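Local coordinates for hypothetical protein DR_0824 (Deinococcus radiodurans, PDB 2IMR) that catalyses the zinc-dependent deamination of aminodeoxyfutalosine to futalosine in menaquinone biosynthesis and, to a lesser extent, deaminates adenosine and related nucleosides, at residues Glu84-Val96 with Leu402-Glu415. Sequence-based numbering, arbitrary orientation.
Sequences EERAGAVIAPPPV and LRRGETWQEGFRWE
Trp414 lies between Val90 and Pro95, a compact example of an indole packing a C-terminal segment against the linker that runs from a small beta domain into an amidohydrolase barrel. Val90 CG1, placed anti to its own N (chi1 180°), makes a CH-pi contact 3.6 Å from the centroid of the Trp414 six-membered ring, while Pro95 CD rests on the opposite face, off-centre, near the ring's margin. With CG anti to its carbonyl carbon (chi1 -69°), Trp414 turns its indole edge to the backbone: NE1 donates to Ala92 O at 2.9 Å, from above that carbonyl's plane and with the oxygen tilted 25° out of the ring plane; Pro93 O, though in the ring plane, takes the weaker bond. Arg365 adds a cation-pi contact to the same ring.

Alongside, a single beta bridge pairs Ile91 with Arg413; Ala92 N reaches a lone pair of Phe412 O at 2.8 Å, and Trp414 N bonds to Val90 O. Ile91 CG2 packs against Leu402 CD2 and, in plane, the edge of Trp408 at CH2.

At the more exposed end of the contact, the extended Arg413 lays one guanidinium face on Ala87 CB and grips Glu415 OE2 side-on through NE (2.8 Å) and NH2. Its NH1 forms a longer salt bridge to Glu85 OE1 (3.6 Å), and a water joins that oxygen to NH2.

A leucine in place of Trp414 has no ring N-H, and Ala92 O would probably be left without its donor, with a gap between Val90 and Pro95. The chemistry thus divides in two: apolar and backbone-bonded around the indole, charged at the Arg413 end, where two carboxylates are likely to share the arginine's charge.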
loop_
_atom_site.group_PDB
_atom_site.type_symbol
_atom_site.label_atom_id
_atom_site.label_comp_id
_atom_site.label_asym_id
_atom_site.label_seq_id
_atom_site.Cartn_x
_atom_site.Cartn_y
_atom_site.Cartn_z
ATOM N N GLU A 84 -7.834 -21.787 29.352
ATOM C CA GLU A 84 -7.922 -20.590 28.526
ATOM C C GLU A 84 -6.769 -19.628 28.737
ATOM O O GLU A 84 -6.192 -19.542 29.822
ATOM C CB GLU A 84 -9.243 -19.856 28.764
ATOM C CG GLU A 84 -10.411 -20.452 28.004
ATOM C CD GLU A 84 -11.663 -19.602 28.084
ATOM O OE1 GLU A 84 -11.618 -18.425 27.658
ATOM O OE2 GLU A 84 -12.695 -20.118 28.569
ATOM N N GLU A 85 -6.442 -18.912 27.669
ATOM C CA GLU A 85 -5.374 -17.927 27.661
ATOM C C GLU A 85 -5.846 -16.724 26.856
ATOM O O GLU A 85 -6.298 -16.883 25.728
ATOM C CB GLU A 85 -4.128 -18.488 26.973
ATOM C CG GLU A 85 -3.285 -19.454 27.779
ATOM C CD GLU A 85 -2.129 -19.996 26.958
ATOM O OE1 GLU A 85 -1.513 -19.209 26.212
ATOM O OE2 GLU A 85 -1.830 -21.204 27.054
ATOM N N ARG A 86 -5.756 -15.532 27.435
ATOM C CA ARG A 86 -6.127 -14.313 26.725
ATOM C C ARG A 86 -4.925 -14.019 25.827
ATOM O O ARG A 86 -3.845 -13.702 26.319
ATOM C CB ARG A 86 -6.345 -13.168 27.716
ATOM C CG ARG A 86 -6.287 -11.771 27.102
ATOM C CD ARG A 86 -7.241 -11.592 25.927
ATOM N NE ARG A 86 -7.180 -10.227 25.405
ATOM C CZ ARG A 86 -7.896 -9.772 24.383
ATOM N NH1 ARG A 86 -8.745 -10.572 23.752
ATOM N NH2 ARG A 86 -7.765 -8.509 23.992
ATOM N N ALA A 87 -5.108 -14.126 24.514
ATOM C CA ALA A 87 -3.998 -13.923 23.588
ATOM C C ALA A 87 -3.887 -12.557 22.916
ATOM O O ALA A 87 -3.178 -12.414 21.923
ATOM C CB ALA A 87 -4.021 -15.016 22.530
ATOM N N GLY A 88 -4.579 -11.558 23.447
ATOM C CA GLY A 88 -4.492 -10.230 22.863
ATOM C C GLY A 88 -5.604 -9.879 21.894
ATOM O O GLY A 88 -6.584 -10.612 21.761
ATOM N N ALA A 89 -5.440 -8.758 21.201
ATOM C CA ALA A 89 -6.454 -8.292 20.262
ATOM C C ALA A 89 -6.541 -9.074 18.959
ATOM O O ALA A 89 -7.632 -9.414 18.500
ATOM C CB ALA A 89 -6.231 -6.811 19.954
ATOM N N VAL A 90 -5.400 -9.381 18.365
ATOM C CA VAL A 90 -5.422 -10.066 17.090
ATOM C C VAL A 90 -4.584 -11.323 16.937
ATOM O O VAL A 90 -3.428 -11.386 17.366
ATOM C CB VAL A 90 -4.994 -9.093 15.956
ATOM C CG1 VAL A 90 -5.007 -9.808 14.613
ATOM C CG2 VAL A 90 -5.914 -7.872 15.943
ATOM N N ILE A 91 -5.193 -12.326 16.318
ATOM C CA ILE A 91 -4.511 -13.567 15.999
ATOM C C ILE A 91 -4.735 -13.715 14.504
ATOM O O ILE A 91 -5.878 -13.853 14.054
ATOM C CB ILE A 91 -5.104 -14.792 16.720
ATOM C CG1 ILE A 91 -4.801 -14.714 18.218
ATOM C CG2 ILE A 91 -4.508 -16.058 16.132
ATOM C CD1 ILE A 91 -5.316 -15.895 19.019
ATOM N N ALA A 92 -3.651 -13.664 13.737
ATOM C CA ALA A 92 -3.735 -13.773 12.285
ATOM C C ALA A 92 -2.348 -13.851 11.669
ATOM O O ALA A 92 -1.350 -13.548 12.324
ATOM C CB ALA A 92 -4.487 -12.560 11.715
ATOM N N PRO A 93 -2.264 -14.269 10.396
ATOM C CA PRO A 93 -0.957 -14.358 9.748
ATOM C C PRO A 93 -0.324 -12.969 9.780
ATOM O O PRO A 93 -1.028 -11.974 9.965
ATOM C CB PRO A 93 -1.309 -14.796 8.328
ATOM C CG PRO A 93 -2.554 -15.613 8.530
ATOM C CD PRO A 93 -3.329 -14.775 9.511
ATOM N N PRO A 94 1.008 -12.882 9.622
ATOM C CA PRO A 94 1.645 -11.562 9.640
ATOM C C PRO A 94 1.051 -10.700 8.528
ATOM O O PRO A 94 0.864 -11.170 7.406
ATOM C CB PRO A 94 3.120 -11.884 9.418
ATOM C CG PRO A 94 3.081 -13.177 8.653
ATOM C CD PRO A 94 1.999 -13.938 9.365
ATOM N N PRO A 95 0.747 -9.431 8.828
ATOM C CA PRO A 95 0.166 -8.540 7.820
ATOM C C PRO A 95 1.105 -8.143 6.691
ATOM O O PRO A 95 2.326 -8.146 6.836
ATOM C CB PRO A 95 -0.280 -7.342 8.646
ATOM C CG PRO A 95 0.796 -7.260 9.692
ATOM C CD PRO A 95 0.965 -8.714 10.099
ATOM N N VAL A 96 0.510 -7.801 5.559
ATOM C CA VAL A 96 1.260 -7.372 4.393
ATOM C C VAL A 96 1.350 -5.851 4.405
ATOM O O VAL A 96 0.362 -5.167 4.683
ATOM C CB VAL A 96 0.550 -7.800 3.087
ATOM C CG1 VAL A 96 1.205 -7.120 1.885
ATOM C CG2 VAL A 96 0.598 -9.318 2.941
ATOM N N LEU A 402 -4.210 -20.720 8.903
ATOM C CA LEU A 402 -4.306 -21.031 10.318
ATOM C C LEU A 402 -5.495 -21.965 10.501
ATOM O O LEU A 402 -6.633 -21.515 10.650
ATOM C CB LEU A 402 -4.498 -19.735 11.114
ATOM C CG LEU A 402 -4.365 -19.757 12.638
ATOM C CD1 LEU A 402 -3.113 -20.516 13.041
ATOM C CD2 LEU A 402 -4.315 -18.327 13.164
ATOM N N ARG A 403 -5.229 -23.270 10.470
ATOM C CA ARG A 403 -6.283 -24.264 10.626
ATOM C C ARG A 403 -5.746 -25.587 11.163
ATOM O O ARG A 403 -4.534 -25.773 11.301
ATOM C CB ARG A 403 -6.982 -24.505 9.284
ATOM C CG ARG A 403 -6.100 -25.138 8.217
ATOM C CD ARG A 403 -6.792 -25.102 6.855
ATOM N NE ARG A 403 -6.081 -25.860 5.825
ATOM C CZ ARG A 403 -4.794 -25.708 5.524
ATOM N NH1 ARG A 403 -4.051 -24.823 6.179
ATOM N NH2 ARG A 403 -4.249 -26.435 4.557
ATOM N N ARG A 404 -6.663 -26.502 11.461
ATOM C CA ARG A 404 -6.319 -27.818 11.990
ATOM C C ARG A 404 -5.143 -28.453 11.255
ATOM O O ARG A 404 -5.125 -28.521 10.024
ATOM C CB ARG A 404 -7.536 -28.741 11.901
ATOM C CG ARG A 404 -7.290 -30.163 12.389
ATOM C CD ARG A 404 -8.421 -31.084 11.955
ATOM N NE ARG A 404 -8.236 -32.457 12.420
ATOM C CZ ARG A 404 -8.407 -32.851 13.679
ATOM N NH1 ARG A 404 -8.769 -31.975 14.604
ATOM N NH2 ARG A 404 -8.227 -34.126 14.008
ATOM N N GLY A 405 -4.156 -28.911 12.019
ATOM C CA GLY A 405 -2.997 -29.548 11.423
ATOM C C GLY A 405 -1.801 -28.642 11.202
ATOM O O GLY A 405 -0.667 -29.114 11.170
ATOM N N GLU A 406 -2.047 -27.346 11.040
ATOM C CA GLU A 406 -0.967 -26.393 10.817
ATOM C C GLU A 406 -0.171 -26.167 12.097
ATOM O O GLU A 406 -0.720 -26.222 13.197
ATOM C CB GLU A 406 -1.528 -25.050 10.340
ATOM C CG GLU A 406 -2.288 -25.096 9.021
ATOM C CD GLU A 406 -1.457 -25.664 7.886
ATOM O OE1 GLU A 406 -0.267 -25.297 7.777
ATOM O OE2 GLU A 406 -1.995 -26.471 7.099
ATOM N N THR A 407 1.125 -25.910 11.947
ATOM C CA THR A 407 1.989 -25.654 13.095
ATOM C C THR A 407 1.611 -24.296 13.679
ATOM O O THR A 407 1.551 -23.303 12.950
ATOM C CB THR A 407 3.482 -25.597 12.682
ATOM O OG1 THR A 407 3.868 -26.838 12.077
ATOM C CG2 THR A 407 4.360 -25.339 13.895
ATOM N N TRP A 408 1.337 -24.249 14.980
ATOM C CA TRP A 408 0.996 -22.984 15.625
ATOM C C TRP A 408 2.268 -22.149 15.713
ATOM O O TRP A 408 3.271 -22.597 16.268
ATOM C CB TRP A 408 0.438 -23.217 17.034
ATOM C CG TRP A 408 0.336 -21.948 17.848
ATOM C CD1 TRP A 408 1.062 -21.627 18.961
ATOM C CD2 TRP A 408 -0.516 -20.823 17.587
ATOM N NE1 TRP A 408 0.713 -20.373 19.410
ATOM C CE2 TRP A 408 -0.253 -19.858 18.585
ATOM C CE3 TRP A 408 -1.477 -20.537 16.608
ATOM C CZ2 TRP A 408 -0.913 -18.625 18.632
ATOM C CZ3 TRP A 408 -2.136 -19.311 16.655
ATOM C CH2 TRP A 408 -1.849 -18.371 17.661
ATOM N N GLN A 409 2.227 -20.940 15.163
ATOM C CA GLN A 409 3.391 -20.060 15.185
ATOM C C GLN A 409 3.149 -18.818 16.029
ATOM O O GLN A 409 2.078 -18.215 15.978
ATOM C CB GLN A 409 3.767 -19.637 13.762
ATOM C CG GLN A 409 4.212 -20.781 12.865
ATOM C CD GLN A 409 4.700 -20.301 11.511
ATOM O OE1 GLN A 409 5.143 -21.096 10.680
ATOM N NE2 GLN A 409 4.625 -18.991 11.284
ATOM N N GLU A 410 4.155 -18.437 16.808
ATOM C CA GLU A 410 4.046 -17.263 17.657
ATOM C C GLU A 410 3.806 -16.031 16.788
ATOM O O GLU A 410 3.277 -15.025 17.251
ATOM C CB GLU A 410 5.323 -17.087 18.481
ATOM C CG GLU A 410 5.186 -16.058 19.587
ATOM C CD GLU A 410 6.353 -16.078 20.556
ATOM O OE1 GLU A 410 7.194 -15.153 20.502
ATOM O OE2 GLU A 410 6.422 -17.024 21.369
ATOM N N GLY A 411 4.197 -16.123 15.520
ATOM C CA GLY A 411 4.006 -15.012 14.604
ATOM C C GLY A 411 2.544 -14.677 14.355
ATOM O O GLY A 411 2.228 -13.592 13.860
ATOM N N PHE A 412 1.647 -15.603 14.695
ATOM C CA PHE A 412 0.210 -15.398 14.499
ATOM C C PHE A 412 -0.393 -14.591 15.636
ATOM O O PHE A 412 -1.501 -14.071 15.525
ATOM C CB PHE A 412 -0.514 -16.747 14.421
ATOM C CG PHE A 412 -0.091 -17.600 13.263
ATOM C CD1 PHE A 412 -0.256 -18.982 13.312
ATOM C CD2 PHE A 412 0.449 -17.028 12.119
ATOM C CE1 PHE A 412 0.116 -19.784 12.234
ATOM C CE2 PHE A 412 0.823 -17.818 11.035
ATOM C CZ PHE A 412 0.656 -19.199 11.093
ATOM N N ARG A 413 0.335 -14.508 16.740
ATOM C CA ARG A 413 -0.129 -13.780 17.909
ATOM C C ARG A 413 0.498 -12.376 17.867
ATOM O O ARG A 413 1.597 -12.156 18.374
ATOM C CB ARG A 413 0.299 -14.556 19.157
ATOM C CG ARG A 413 -0.344 -14.130 20.445
ATOM C CD ARG A 413 -0.174 -15.236 21.503
ATOM N NE ARG A 413 -0.512 -14.746 22.830
ATOM C CZ ARG A 413 -0.583 -15.503 23.918
ATOM N NH1 ARG A 413 -0.339 -16.809 23.847
ATOM N NH2 ARG A 413 -0.894 -14.945 25.079
ATOM N N TRP A 414 -0.219 -11.432 17.264
ATOM C CA TRP A 414 0.277 -10.066 17.110
ATOM C C TRP A 414 0.763 -9.348 18.368
ATOM O O TRP A 414 1.677 -8.524 18.290
ATOM C CB TRP A 414 -0.786 -9.211 16.416
ATOM C CG TRP A 414 -1.011 -9.576 14.976
ATOM C CD1 TRP A 414 -0.655 -10.741 14.354
ATOM C CD2 TRP A 414 -1.683 -8.784 13.986
ATOM N NE1 TRP A 414 -1.062 -10.723 13.041
ATOM C CE2 TRP A 414 -1.696 -9.535 12.788
ATOM C CE3 TRP A 414 -2.277 -7.515 13.997
ATOM C CZ2 TRP A 414 -2.283 -9.056 11.608
ATOM C CZ3 TRP A 414 -2.863 -7.036 12.819
ATOM C CH2 TRP A 414 -2.858 -7.810 11.644
ATOM N N GLU A 415 0.175 -9.653 19.523
ATOM C CA GLU A 415 0.584 -8.986 20.759
ATOM C C GLU A 415 2.040 -9.271 21.144
ATOM O O GLU A 415 2.601 -8.588 22.005
ATOM C CB GLU A 415 -0.324 -9.393 21.926
ATOM C CG GLU A 415 -0.075 -10.806 22.430
ATOM C CD GLU A 415 -0.672 -11.068 23.798
ATOM O OE1 GLU A 415 -0.827 -10.110 24.586
ATOM O OE2 GLU A 415 -0.962 -12.243 24.098
HETATM O O HOH W 1 -0.716 -17.036 27.288
HETATM O O HOH W 2 -2.665 -11.218 26.646
HETATM O O HOH W 3 -2.231 -10.921 19.819
#